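Local atomic coordinates of (R)-specific secondary-alkylsulfatase (Pseudomonas sp., PDB entry 4AXH), a protein that hydrolyses secondary alkyl sulfates at a two-zinc centre with strict inversion of configuration, turning (R)-sulfate esters into (S)-alcohols and sulfate. Residues I137-D141 and S142-L146; I191-E194 and A195-K198; D148-T152 and A153-R157; V266-K270 and P271-H275; L117-V120 and M121-L124. All coordinates share one frame; numbering follows the deposited sequence.

In the fold
The chain passes through interactions 5, 1, 3, 2 and 4 in that order. Interactions 5 and 1 are two of the bends between neighbouring antiparallel strands, 116-119/124-128 and 135-138/144-147; their centres lie about 12 Å apart, and K123 O probably accepts a hydrogen bond from E139 N. Strand 144-147 then runs on into interaction 3, its centre about 17 Å from that of interaction 1. Interaction 2 follows at the start of helix 194-199, where I191 packs against both L146 and A156. Interaction 4 leads from strand 266-268 into the six-stranded sheet. Interactions 5, 1 and 4 thus reach one eight-stranded sheet of the metallo-beta-lactamase fold, with interaction 3 nearest the zinc pair.

Interaction 1: residues I137-D141 and S142-L146; sequences IIEGD and SGLVL
I138 and V145 face each other in the antiparallel hairpin of strands 135-138 and 144-147, and here the contact is tight. They are a hydrogen-bonded pair: I138 N donates to V145 O at 2.8 Å, and V145 N returns the bond to I138 O at 2.9 Å. On their shared face V145 CG1 rests against I138 CB at 3.5 Å while V145 CG2 meets I138 CD1. The other face carries I137, whose CG2 stands anti to the backbone N (chi1 -54° for CG1) and touches both L144 CD2, at 4.0 Å, and L146 CD1, at 4.1 Å. Helix 153-164 covers this side with L160 and Y163.

Toward the bend the contact loosens. D141 and S142 are exposed, and the carboxylate of D141 leads away from the returning strand. G140 takes a positive phi of 94°, a conformation suited to glycine. D278 grips the bend from outside, bonding S142 OG and G143 N, and the carboxylate of E139 turns to Y163 and R167. The hairpin therefore holds its paired end by backbone bonds and apolar packing on two faces, and its polar bend by a carboxylate from another part of the chain.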
loop_
_atom_site.group_PDB
_atom_site.type_symbol
_atom_site.label_atom_id
_atom_site.label_comp_id
_atom_site.label_asym_id
_atom_site.label_seq_id
_atom_site.Cartn_x
_atom_site.Cartn_y
_atom_site.Cartn_z
ATOM N N ILE A 137 16.535 -18.737 25.124
ATOM C CA ILE A 137 17.681 -19.626 25.290
ATOM C C ILE A 137 17.238 -21.054 25.574
ATOM O O ILE A 137 16.750 -21.328 26.662
ATOM C CB ILE A 137 18.720 -19.132 26.327
ATOM C CG1 ILE A 137 19.182 -17.714 26.014
ATOM C CG2 ILE A 137 19.908 -20.102 26.358
ATOM C CD1 ILE A 137 19.503 -16.877 27.207
ATOM N N ILE A 138 17.416 -21.948 24.599
ATOM C CA ILE A 138 17.101 -23.378 24.717
ATOM C C ILE A 138 18.408 -24.071 25.078
ATOM O O ILE A 138 19.426 -23.870 24.404
ATOM C CB ILE A 138 16.502 -23.998 23.418
ATOM C CG1 ILE A 138 15.484 -23.091 22.729
ATOM C CG2 ILE A 138 15.920 -25.373 23.667
ATOM C CD1 ILE A 138 15.319 -23.392 21.201
ATOM N N GLU A 139 18.386 -24.899 26.129
ATOM C CA GLU A 139 19.574 -25.648 26.541
ATOM C C GLU A 139 20.065 -26.704 25.535
ATOM O O GLU A 139 20.771 -26.339 24.582
ATOM C CB GLU A 139 19.538 -26.059 28.006
ATOM C CG GLU A 139 19.967 -24.852 28.828
ATOM C CD GLU A 139 19.708 -24.777 30.312
ATOM O OE1 GLU A 139 19.366 -25.809 30.935
ATOM O OE2 GLU A 139 19.961 -23.691 30.873
ATOM N N GLY A 140 19.659 -27.949 25.665
ATOM C CA GLY A 140 20.125 -28.933 24.693
ATOM C C GLY A 140 21.368 -29.680 25.125
ATOM O O GLY A 140 22.019 -29.305 26.115
ATOM N N ASP A 141 21.695 -30.747 24.364
ATOM C CA ASP A 141 22.790 -31.700 24.605
ATOM C C ASP A 141 24.146 -31.135 25.031
ATOM O O ASP A 141 24.524 -31.313 26.196
ATOM C CB ASP A 141 22.891 -32.760 23.483
ATOM C CG ASP A 141 21.690 -33.702 23.380
ATOM O OD1 ASP A 141 20.916 -33.810 24.374
ATOM O OD2 ASP A 141 21.553 -34.374 22.338
ATOM N N SER A 142 24.857 -30.439 24.116
ATOM C CA SER A 142 26.192 -29.886 24.376
ATOM C C SER A 142 26.243 -28.374 24.650
ATOM O O SER A 142 26.819 -27.960 25.657
ATOM C CB SER A 142 27.166 -30.273 23.266
ATOM O OG SER A 142 26.742 -29.850 21.980
ATOM N N GLY A 143 25.664 -27.576 23.749
ATOM C CA GLY A 143 25.683 -26.124 23.857
ATOM C C GLY A 143 24.323 -25.508 24.043
ATOM O O GLY A 143 23.508 -26.037 24.799
ATOM N N LEU A 144 24.091 -24.367 23.361
ATOM C CA LEU A 144 22.862 -23.575 23.435
ATOM C C LEU A 144 22.268 -23.297 22.080
ATOM O O LEU A 144 22.985 -23.008 21.113
ATOM C CB LEU A 144 23.102 -22.212 24.127
ATOM C CG LEU A 144 23.704 -22.177 25.538
ATOM C CD1 LEU A 144 23.966 -20.764 25.946
ATOM C CD2 LEU A 144 22.802 -22.809 26.568
ATOM N N VAL A 145 20.937 -23.345 22.013
ATOM C CA VAL A 145 20.202 -22.975 20.809
ATOM C C VAL A 145 19.421 -21.742 21.134
ATOM O O VAL A 145 18.689 -21.692 22.121
ATOM C CB VAL A 145 19.460 -24.092 20.036
ATOM C CG1 VAL A 145 18.799 -25.071 20.976
ATOM C CG2 VAL A 145 18.476 -23.537 19.008
ATOM N N LEU A 146 19.720 -20.692 20.385
ATOM C CA LEU A 146 19.167 -19.373 20.593
ATOM C C LEU A 146 18.148 -19.011 19.543
ATOM O O LEU A 146 18.323 -19.278 18.353
ATOM C CB LEU A 146 20.316 -18.377 20.541
ATOM C CG LEU A 146 20.875 -17.840 21.812
ATOM C CD1 LEU A 146 21.353 -18.924 22.729
ATOM C CD2 LEU A 146 21.998 -16.896 21.503
#

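Interaction 2: residues I191-E194 and A195-K198; sequences IIDE and ADVK
I192 and V197 make the apolar part of this contact: I192 CD1 reaches across to V197 CG2 at 3.7 Å, the two side chains meeting at a slant. V262 and N265 from nearby loops pack on the same pair of residues.

The backbone bonds come next. K198 N donates to E194 O at 2.9 Å with an almost straight N-H (174°), a regular helical bond. D193 O is approached by two amides, D196 N at 3.0 Å and V197 N at 3.4 Å, but both bonds are weak.

The charged groups are less settled. D193 and D196 run side by side, their OD2 atoms 4.0 Å apart and their carboxylate planes turned 72° from each other. The closeness of two like charges probably costs some electrostatic energy. A water bridges the backbone and the second acid, accepting from D193 N and donating to D196 OD2. The side chain of E194 was modelled in two positions, so its approach to K198 is doubtful.

D193 occupies the N-cap position without a capping bond from its side chain. It leads into the first turn of the short helix 194-199, which lies on the connection between the parallel neighbouring strands 172-176 and 203-207 of the metallo-beta-lactamase-type domain.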
loop_
_atom_site.group_PDB
_atom_site.type_symbol
_atom_site.label_atom_id
_atom_site.label_comp_id
_atom_site.label_asym_id
_atom_site.label_seq_id
_atom_site.Cartn_x
_atom_site.Cartn_y
_atom_site.Cartn_z
ATOM N N ILE A 191 27.861 -11.896 19.982
ATOM C CA ILE A 191 27.914 -13.191 20.683
ATOM C C ILE A 191 28.433 -14.377 19.825
ATOM O O ILE A 191 28.891 -15.380 20.389
ATOM C CB ILE A 191 26.592 -13.506 21.431
ATOM C CG1 ILE A 191 25.387 -13.483 20.439
ATOM C CG2 ILE A 191 26.420 -12.517 22.605
ATOM C CD1 ILE A 191 24.129 -13.954 20.922
ATOM N N ILE A 192 28.354 -14.268 18.485
ATOM C CA ILE A 192 28.869 -15.308 17.574
ATOM C C ILE A 192 29.814 -14.738 16.486
ATOM O O ILE A 192 29.796 -13.537 16.210
ATOM C CB ILE A 192 27.772 -16.272 16.961
ATOM C CG1 ILE A 192 26.821 -15.516 16.032
ATOM C CG2 ILE A 192 27.005 -17.042 18.028
ATOM C CD1 ILE A 192 26.964 -15.799 14.710
ATOM N N ASP A 193 30.601 -15.630 15.845
ATOM C CA ASP A 193 31.521 -15.233 14.779
ATOM C C ASP A 193 31.112 -15.772 13.411
ATOM O O ASP A 193 30.834 -16.958 13.337
ATOM C CB ASP A 193 32.943 -15.655 15.143
ATOM C CG ASP A 193 33.409 -15.081 16.462
ATOM O OD1 ASP A 193 33.304 -13.826 16.644
ATOM O OD2 ASP A 193 33.881 -15.874 17.316
ATOM N N GLU A 194 31.077 -14.919 12.332
ATOM C CA GLU A 194 30.678 -15.403 11.005
ATOM C C GLU A 194 31.591 -16.517 10.533
ATOM O O GLU A 194 31.102 -17.437 9.860
ATOM C CB GLU A 194 30.425 -14.301 9.941
ATOM C CG GLU A 194 29.910 -14.805 8.586
ATOM C CD GLU A 194 28.446 -14.632 8.194
ATOM O OE1 GLU A 194 28.046 -13.465 7.967
ATOM O OE2 GLU A 194 27.741 -15.655 7.987
ATOM N N ALA A 195 32.873 -16.515 10.945
ATOM C CA ALA A 195 33.802 -17.598 10.615
ATOM C C ALA A 195 33.216 -18.960 11.037
ATOM O O ALA A 195 33.259 -19.887 10.239
ATOM C CB ALA A 195 35.143 -17.372 11.308
ATOM N N ASP A 196 32.630 -19.057 12.262
ATOM C CA ASP A 196 32.037 -20.290 12.802
ATOM C C ASP A 196 30.787 -20.706 12.027
ATOM O O ASP A 196 30.517 -21.906 11.899
ATOM C CB ASP A 196 31.697 -20.143 14.292
ATOM C CG ASP A 196 32.867 -19.912 15.222
ATOM O OD1 ASP A 196 34.011 -20.159 14.806
ATOM O OD2 ASP A 196 32.632 -19.530 16.386
ATOM N N VAL A 197 30.022 -19.708 11.528
ATOM C CA VAL A 197 28.807 -19.916 10.758
ATOM C C VAL A 197 29.214 -20.526 9.423
ATOM O O VAL A 197 28.807 -21.645 9.125
ATOM C CB VAL A 197 27.966 -18.613 10.628
ATOM C CG1 VAL A 197 26.818 -18.755 9.632
ATOM C CG2 VAL A 197 27.441 -18.181 11.982
ATOM N N LYS A 198 30.095 -19.836 8.675
ATOM C CA LYS A 198 30.593 -20.283 7.374
ATOM C C LYS A 198 31.192 -21.712 7.424
ATOM O O LYS A 198 30.984 -22.494 6.498
ATOM C CB LYS A 198 31.552 -19.244 6.781
ATOM C CG LYS A 198 30.897 -17.874 6.546
ATOM C CD LYS A 198 31.676 -17.055 5.518
ATOM C CE LYS A 198 31.127 -15.668 5.250
ATOM N NZ LYS A 198 32.035 -14.604 5.788
HETATM O O HOH W 1 30.668 -18.320 17.544
#

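Interaction 3: residues D148-T152 and A153-R157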
loop_
_atom_site.group_PDB
_atom_site.type_symbol
_atom_site.label_atom_id
_atom_site.label_comp_id
_atom_site.label_asym_id
_atom_site.label_seq_id
_atom_site.Cartn_x
_atom_site.Cartn_y
_atom_site.Cartn_z
ATOM N N ASP A 148 16.749 -15.661 18.261
ATOM C CA ASP A 148 17.056 -14.245 18.140
ATOM C C ASP A 148 18.280 -13.785 18.911
ATOM O O ASP A 148 18.740 -14.456 19.854
ATOM C CB ASP A 148 15.826 -13.335 18.248
ATOM C CG ASP A 148 14.846 -13.581 17.127
ATOM O OD1 ASP A 148 15.251 -14.167 16.107
ATOM O OD2 ASP A 148 13.665 -13.220 17.283
ATOM N N THR A 149 18.849 -12.644 18.468
ATOM C CA THR A 149 20.096 -12.115 19.018
ATOM C C THR A 149 19.996 -10.643 19.472
ATOM O O THR A 149 21.015 -9.942 19.532
ATOM C CB THR A 149 21.176 -12.290 17.949
ATOM O OG1 THR A 149 20.818 -11.471 16.846
ATOM C CG2 THR A 149 21.338 -13.739 17.484
ATOM N N LEU A 150 18.763 -10.182 19.789
ATOM C CA LEU A 150 18.446 -8.813 20.197
ATOM C C LEU A 150 18.833 -7.767 19.095
ATOM O O LEU A 150 19.190 -8.159 17.977
ATOM C CB LEU A 150 19.022 -8.477 21.591
ATOM C CG LEU A 150 18.758 -9.444 22.772
ATOM C CD1 LEU A 150 19.380 -8.921 24.052
ATOM C CD2 LEU A 150 17.275 -9.677 22.998
ATOM N N THR A 151 18.738 -6.451 19.410
ATOM C CA THR A 151 18.968 -5.338 18.481
ATOM C C THR A 151 20.441 -4.971 18.319
ATOM O O THR A 151 20.847 -4.529 17.238
ATOM C CB THR A 151 18.197 -4.079 18.983
ATOM O OG1 THR A 151 16.923 -4.456 19.472
ATOM C CG2 THR A 151 18.020 -3.043 17.935
ATOM N N THR A 152 21.209 -5.028 19.416
ATOM C CA THR A 152 22.586 -4.576 19.427
ATOM C C THR A 152 23.552 -5.592 20.000
ATOM O O THR A 152 23.161 -6.454 20.789
ATOM C CB THR A 152 22.677 -3.242 20.151
ATOM O OG1 THR A 152 22.565 -3.455 21.562
ATOM C CG2 THR A 152 21.613 -2.242 19.688
ATOM N N ALA A 153 24.832 -5.479 19.628
ATOM C CA ALA A 153 25.884 -6.382 20.102
ATOM C C ALA A 153 26.053 -6.283 21.629
ATOM O O ALA A 153 26.260 -7.310 22.305
ATOM C CB ALA A 153 27.183 -6.050 19.377
ATOM N N GLU A 154 25.913 -5.053 22.175
ATOM C CA GLU A 154 26.039 -4.773 23.617
ATOM C C GLU A 154 24.910 -5.394 24.415
ATOM O O GLU A 154 25.163 -5.940 25.488
ATOM C CB GLU A 154 26.165 -3.252 23.908
ATOM C CG GLU A 154 27.318 -2.555 23.196
ATOM C CD GLU A 154 26.973 -2.083 21.801
ATOM O OE1 GLU A 154 25.906 -2.483 21.285
ATOM O OE2 GLU A 154 27.775 -1.328 21.209
ATOM N N THR A 155 23.671 -5.355 23.876
ATOM C CA THR A 155 22.519 -5.965 24.537
ATOM C C THR A 155 22.554 -7.490 24.447
ATOM O O THR A 155 22.354 -8.168 25.467
ATOM C CB THR A 155 21.191 -5.227 24.249
ATOM O OG1 THR A 155 20.918 -5.227 22.855
ATOM C CG2 THR A 155 21.186 -3.793 24.778
ATOM N N ALA A 156 22.915 -8.029 23.269
ATOM C CA ALA A 156 23.097 -9.474 23.056
ATOM C C ALA A 156 24.087 -10.043 24.067
ATOM O O ALA A 156 23.811 -11.054 24.715
ATOM C CB ALA A 156 23.611 -9.723 21.657
ATOM N N ARG A 157 25.214 -9.348 24.240
ATOM C CA ARG A 157 26.270 -9.701 25.190
ATOM C C ARG A 157 25.778 -9.638 26.627
ATOM O O ARG A 157 26.013 -10.574 27.385
ATOM C CB ARG A 157 27.515 -8.794 24.982
ATOM C CG ARG A 157 28.768 -9.241 25.703
ATOM C CD ARG A 157 29.472 -10.410 25.037
ATOM N NE ARG A 157 28.895 -11.714 25.396
ATOM C CZ ARG A 157 29.163 -12.356 26.521
ATOM N NH1 ARG A 157 29.995 -11.824 27.415
ATOM N NH2 ARG A 157 28.580 -13.523 26.782
#
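T152 lays its hydroxyl across that of T155, one helical turn further on: T152 OG1 donates to T155 OG1 at 2.7 Å. Both hydroxyls stand between their own backbone N and carbonyl carbon (chi1 75° for T152, 60° for T155), and that brings the two oxygens together. T155 OG1 has further partners: T152 N makes a weak bond to it at 3.5 Å, and it is hydrogen-bonded to D131 OD1, so this small oxygen ties the residue ahead of the helix, the first turn and the loop holding D131 into one cluster.

T152 is the N-cap residue of helix 153-164. Its carbonyl starts the helical ladder, T152 O accepting from A156 N at 2.9 Å with the donor tilted 17° from the carbonyl plane, and R157 N follows with a bond to A153 O. Ahead of the cap in the chain, L150 points at the helix and its CD1 comes to 3.4 Å from T155 O, while A156 CB lies the same distance from T149 O, so loop and helix pack on each other's backbone from both directions.

The loop has a second job at the metal site. D148 OD2 bonds ND1 of H184, a zinc ligand, and T149 OG1 bonds the carbonyl of the same histidine, so both are second-shell residues. The segment leads out of strand 144-147, which lies beside 172-176 in the sheet, into helix 153-164, with helix 188-191 packed alongside through A188 against T149 and I191 against A156.

Interaction 4: residues V266-K270 and P271-H275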
loop_
_atom_site.group_PDB
_atom_site.type_symbol
_atom_site.label_atom_id
_atom_site.label_comp_id
_atom_site.label_asym_id
_atom_site.label_seq_id
_atom_site.Cartn_x
_atom_site.Cartn_y
_atom_site.Cartn_z
ATOM N N VAL A 266 21.401 -22.075 7.311
ATOM C CA VAL A 266 20.275 -22.850 6.791
ATOM C C VAL A 266 18.962 -22.060 6.673
ATOM O O VAL A 266 18.444 -21.533 7.670
ATOM C CB VAL A 266 20.160 -24.265 7.453
ATOM C CG1 VAL A 266 20.815 -24.334 8.835
ATOM C CG2 VAL A 266 18.736 -24.809 7.470
ATOM N N LEU A 267 18.429 -22.005 5.446
ATOM C CA LEU A 267 17.196 -21.308 5.081
ATOM C C LEU A 267 15.961 -22.199 5.067
ATOM O O LEU A 267 15.976 -23.246 4.427
ATOM C CB LEU A 267 17.369 -20.667 3.699
ATOM C CG LEU A 267 17.885 -19.230 3.698
ATOM C CD1 LEU A 267 18.715 -18.957 2.491
ATOM C CD2 LEU A 267 16.730 -18.243 3.762
ATOM N N ILE A 268 14.882 -21.764 5.744
ATOM C CA ILE A 268 13.606 -22.470 5.802
ATOM C C ILE A 268 12.804 -22.067 4.565
ATOM O O ILE A 268 12.451 -20.886 4.390
ATOM C CB ILE A 268 12.866 -22.223 7.144
ATOM C CG1 ILE A 268 13.815 -22.280 8.378
ATOM C CG2 ILE A 268 11.632 -23.129 7.306
ATOM C CD1 ILE A 268 14.728 -23.542 8.538
ATOM N N GLU A 269 12.562 -23.039 3.675
ATOM C CA GLU A 269 11.912 -22.776 2.392
ATOM C C GLU A 269 10.534 -23.376 2.202
ATOM O O GLU A 269 9.748 -22.854 1.393
ATOM C CB GLU A 269 12.865 -23.092 1.214
ATOM C CG GLU A 269 14.134 -22.225 1.177
ATOM C CD GLU A 269 14.000 -20.793 0.682
ATOM O OE1 GLU A 269 12.995 -20.482 0.004
ATOM O OE2 GLU A 269 14.921 -19.985 0.946
ATOM N N LYS A 270 10.240 -24.457 2.944
ATOM C CA LYS A 270 8.941 -25.168 2.920
ATOM C C LYS A 270 7.948 -24.532 3.935
ATOM O O LYS A 270 8.397 -24.053 4.982
ATOM C CB LYS A 270 9.131 -26.671 3.272
ATOM C CG LYS A 270 10.057 -27.454 2.332
ATOM C CD LYS A 270 10.409 -28.818 2.928
ATOM C CE LYS A 270 11.449 -29.570 2.131
ATOM N NZ LYS A 270 10.860 -30.726 1.391
ATOM N N PRO A 271 6.607 -24.587 3.705
ATOM C CA PRO A 271 5.658 -23.991 4.674
ATOM C C PRO A 271 5.801 -24.437 6.125
ATOM O O PRO A 271 5.416 -23.699 7.034
ATOM C CB PRO A 271 4.301 -24.377 4.106
ATOM C CG PRO A 271 4.533 -24.486 2.651
ATOM C CD PRO A 271 5.886 -25.128 2.532
ATOM N N TYR A 272 6.328 -25.651 6.327
ATOM C CA TYR A 272 6.619 -26.287 7.613
ATOM C C TYR A 272 7.899 -27.120 7.452
ATOM O O TYR A 272 8.037 -27.836 6.472
ATOM C CB TYR A 272 5.454 -27.169 8.108
ATOM C CG TYR A 272 4.134 -26.436 8.279
ATOM C CD1 TYR A 272 3.789 -25.848 9.496
ATOM C CD2 TYR A 272 3.207 -26.377 7.236
ATOM C CE1 TYR A 272 2.551 -25.229 9.671
ATOM C CE2 TYR A 272 1.989 -25.723 7.385
ATOM C CZ TYR A 272 1.660 -25.154 8.602
ATOM O OH TYR A 272 0.437 -24.530 8.709
ATOM N N GLU A 273 8.852 -26.975 8.373
ATOM C CA GLU A 273 10.128 -27.683 8.314
ATOM C C GLU A 273 10.561 -28.120 9.664
ATOM O O GLU A 273 10.683 -27.295 10.567
ATOM C CB GLU A 273 11.240 -26.824 7.675
ATOM C CG GLU A 273 11.284 -26.901 6.164
ATOM C CD GLU A 273 12.507 -26.293 5.507
ATOM O OE1 GLU A 273 13.624 -26.505 6.029
ATOM O OE2 GLU A 273 12.357 -25.673 4.428
ATOM N N ARG A 274 10.807 -29.420 9.807
ATOM C CA ARG A 274 11.266 -30.001 11.066
ATOM C C ARG A 274 12.782 -30.120 11.016
ATOM O O ARG A 274 13.321 -30.550 9.988
ATOM C CB ARG A 274 10.631 -31.381 11.290
ATOM C CG ARG A 274 9.157 -31.343 11.666
ATOM C CD ARG A 274 8.753 -32.625 12.360
ATOM N NE ARG A 274 9.546 -32.838 13.570
ATOM C CZ ARG A 274 9.167 -32.498 14.798
ATOM N NH1 ARG A 274 7.971 -31.957 15.008
ATOM N NH2 ARG A 274 9.968 -32.720 15.827
ATOM N N HIS A 275 13.471 -29.708 12.089
ATOM C CA HIS A 275 14.939 -29.774 12.206
ATOM C C HIS A 275 15.355 -30.088 13.620
ATOM O O HIS A 275 14.751 -29.602 14.582
ATOM C CB HIS A 275 15.625 -28.477 11.794
ATOM C CG HIS A 275 15.537 -28.196 10.345
ATOM N ND1 HIS A 275 16.491 -28.651 9.479
ATOM C CD2 HIS A 275 14.614 -27.481 9.660
ATOM C CE1 HIS A 275 16.116 -28.225 8.284
ATOM N NE2 HIS A 275 14.994 -27.505 8.347
HETATM O O HOH W 2 15.839 -25.646 4.431
#
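This contact is the corner where the chain crosses from one sheet of the metallo-beta-lactamase fold to the other. Strand 266-268 is an edge strand of the eight-stranded sheet and 272-277 an edge strand of the six-stranded one; the axes of strands 266-268 and 272-275 stay 9.0 Å apart, 144° between their directions. That is too far apart for the strands to pair; the E273 side chain, bonding to the amides of the bend, links them instead.

The carboxylate of E273 does most of that work. Its CG is anti to the carbonyl carbon and the chain beyond is extended, which carries the acid into the bend. There OE2 takes two amide hydrogens, from E269 N at 2.7 Å and from K270 N at 2.9 Å. The first arrives from above the carboxylate plane, 43° out of it; the second uses the anti lone pair. Two N-H groups of the bend are thereby satisfied by one oxygen, and the acid would probably be stabilised as its anion.

I268 and K270 supply the aliphatic packing round the acid. I268 slides past E273 in the opposite direction, its CG2 3.7 Å from E273 CB, and the CD1 of I268 lies 4.0 Å from H275 NE2. The aliphatic part of K270 crosses E273 at about a right angle, K270 CB 3.6 Å from E273 CG. F205 and F284, one from each sheet, also pack on I268. The other carboxylate oxygen has polar partners: a water donates to E273 OE1, and H275 NE2 donates to E273 OE1 at 2.9 Å, meeting its anti lone pair, with OE1 only 4° out of the imidazole plane.

Interaction 5: residues L117-V120 and M121-L124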
loop_
_atom_site.group_PDB
_atom_site.type_symbol
_atom_site.label_atom_id
_atom_site.label_comp_id
_atom_site.label_asym_id
_atom_site.label_seq_id
_atom_site.Cartn_x
_atom_site.Cartn_y
_atom_site.Cartn_z
ATOM N N LEU A 117 16.126 -12.408 33.634
ATOM C CA LEU A 117 16.230 -13.793 33.174
ATOM C C LEU A 117 15.064 -14.540 33.754
ATOM O O LEU A 117 14.752 -14.352 34.922
ATOM C CB LEU A 117 17.589 -14.438 33.577
ATOM C CG LEU A 117 17.775 -15.934 33.237
ATOM C CD1 LEU A 117 17.796 -16.169 31.753
ATOM C CD2 LEU A 117 18.985 -16.524 33.955
ATOM N N PHE A 118 14.402 -15.368 32.937
ATOM C CA PHE A 118 13.209 -16.086 33.352
ATOM C C PHE A 118 13.187 -17.502 32.846
ATOM O O PHE A 118 13.376 -17.714 31.646
ATOM C CB PHE A 118 11.961 -15.387 32.769
ATOM C CG PHE A 118 11.759 -13.930 33.065
ATOM C CD1 PHE A 118 12.361 -12.954 32.280
ATOM C CD2 PHE A 118 10.889 -13.528 34.071
ATOM C CE1 PHE A 118 12.154 -11.604 32.545
ATOM C CE2 PHE A 118 10.696 -12.180 34.344
ATOM C CZ PHE A 118 11.312 -11.224 33.565
ATOM N N GLU A 119 12.819 -18.471 33.712
ATOM C CA GLU A 119 12.621 -19.863 33.284
ATOM C C GLU A 119 11.190 -20.005 32.760
ATOM O O GLU A 119 10.270 -19.491 33.372
ATOM C CB GLU A 119 12.858 -20.833 34.447
ATOM C CG GLU A 119 12.970 -22.301 34.064
ATOM C CD GLU A 119 13.325 -23.221 35.219
ATOM O OE1 GLU A 119 12.707 -23.105 36.303
ATOM O OE2 GLU A 119 14.218 -24.078 35.031
ATOM N N VAL A 120 11.014 -20.654 31.616
ATOM C CA VAL A 120 9.705 -20.927 31.039
ATOM C C VAL A 120 9.377 -22.365 31.435
ATOM O O VAL A 120 8.293 -22.662 31.925
ATOM C CB VAL A 120 9.668 -20.730 29.502
ATOM C CG1 VAL A 120 8.302 -21.118 28.913
ATOM C CG2 VAL A 120 10.048 -19.301 29.113
ATOM N N MET A 121 10.349 -23.235 31.251
ATOM C CA MET A 121 10.353 -24.668 31.549
ATOM C C MET A 121 11.825 -25.046 31.828
ATOM O O MET A 121 12.708 -24.325 31.361
ATOM C CB MET A 121 9.891 -25.446 30.307
ATOM C CG MET A 121 8.464 -25.281 30.033
ATOM S SD MET A 121 7.889 -26.521 28.930
ATOM C CE MET A 121 6.140 -26.222 29.099
ATOM N N PRO A 122 12.146 -26.162 32.527
ATOM C CA PRO A 122 13.573 -26.515 32.695
ATOM C C PRO A 122 14.199 -26.703 31.313
ATOM O O PRO A 122 13.496 -27.212 30.420
ATOM C CB PRO A 122 13.529 -27.812 33.508
ATOM C CG PRO A 122 12.151 -27.828 34.138
ATOM C CD PRO A 122 11.263 -27.180 33.146
ATOM N N LYS A 123 15.477 -26.186 31.108
ATOM C CA LYS A 123 16.232 -26.191 29.835
ATOM C C LYS A 123 15.712 -25.096 28.850
ATOM O O LYS A 123 16.150 -25.066 27.697
ATOM C CB LYS A 123 16.184 -27.573 29.121
ATOM C CG LYS A 123 16.990 -28.707 29.738
ATOM C CD LYS A 123 16.856 -29.982 28.857
ATOM C CE LYS A 123 17.903 -31.037 29.160
ATOM N NZ LYS A 123 18.096 -32.008 28.047
ATOM N N LEU A 124 14.780 -24.221 29.290
ATOM C CA LEU A 124 14.155 -23.188 28.452
ATOM C C LEU A 124 13.982 -21.870 29.200
ATOM O O LEU A 124 13.146 -21.758 30.103
ATOM C CB LEU A 124 12.817 -23.693 27.909
ATOM C CG LEU A 124 12.208 -22.913 26.767
ATOM C CD1 LEU A 124 12.971 -23.166 25.483
ATOM C CD2 LEU A 124 10.736 -23.272 26.576
#
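V120 and L124 cross at a slant where strand 116-119 gives way to the bend before strand 124-128. V120 holds CG1 anti to its own amide nitrogen (chi1 176°), turning that methyl to L124 CD2 at 4.0 Å. L124 CD2 meets both CB and CG1 of V120.

E119 shares the first torsion of V120 but runs straight on (chi2 175°) along the bend: E119 CG passes 3.4 Å from M121 O, and E119 OE2 comes to 3.4 Å from P122 CA. The acid thus lies alongside the first half of the turn. The side chain of M121 starts out away from 117-120, yet its CG stays 4.3 Å from V120 CG1, an apolar touch between the two neighbours.

Behind these conformations is a classic beta bulge, in which V120 and M121 both face L124. V120 N donates to L124 O at 2.8 Å, and M121 N makes a weak bond to the same oxygen at 3.4 Å. The residues M121 to L124 form a type II turn closed by L124 N to M121 O at 2.9 Å; K123 takes the positive phi, 77°, that such a turn calls for at its third position.

In the fold, strand 116-119 lies between 67-70 and 124-128 in the eight-stranded sheet, I68 and Y125 packing on E119. V350 and I352 of strand 350-352, from the six-stranded sheet, touch V120, and V350 also meets M121, so the bulge sits where the two sheets face each other.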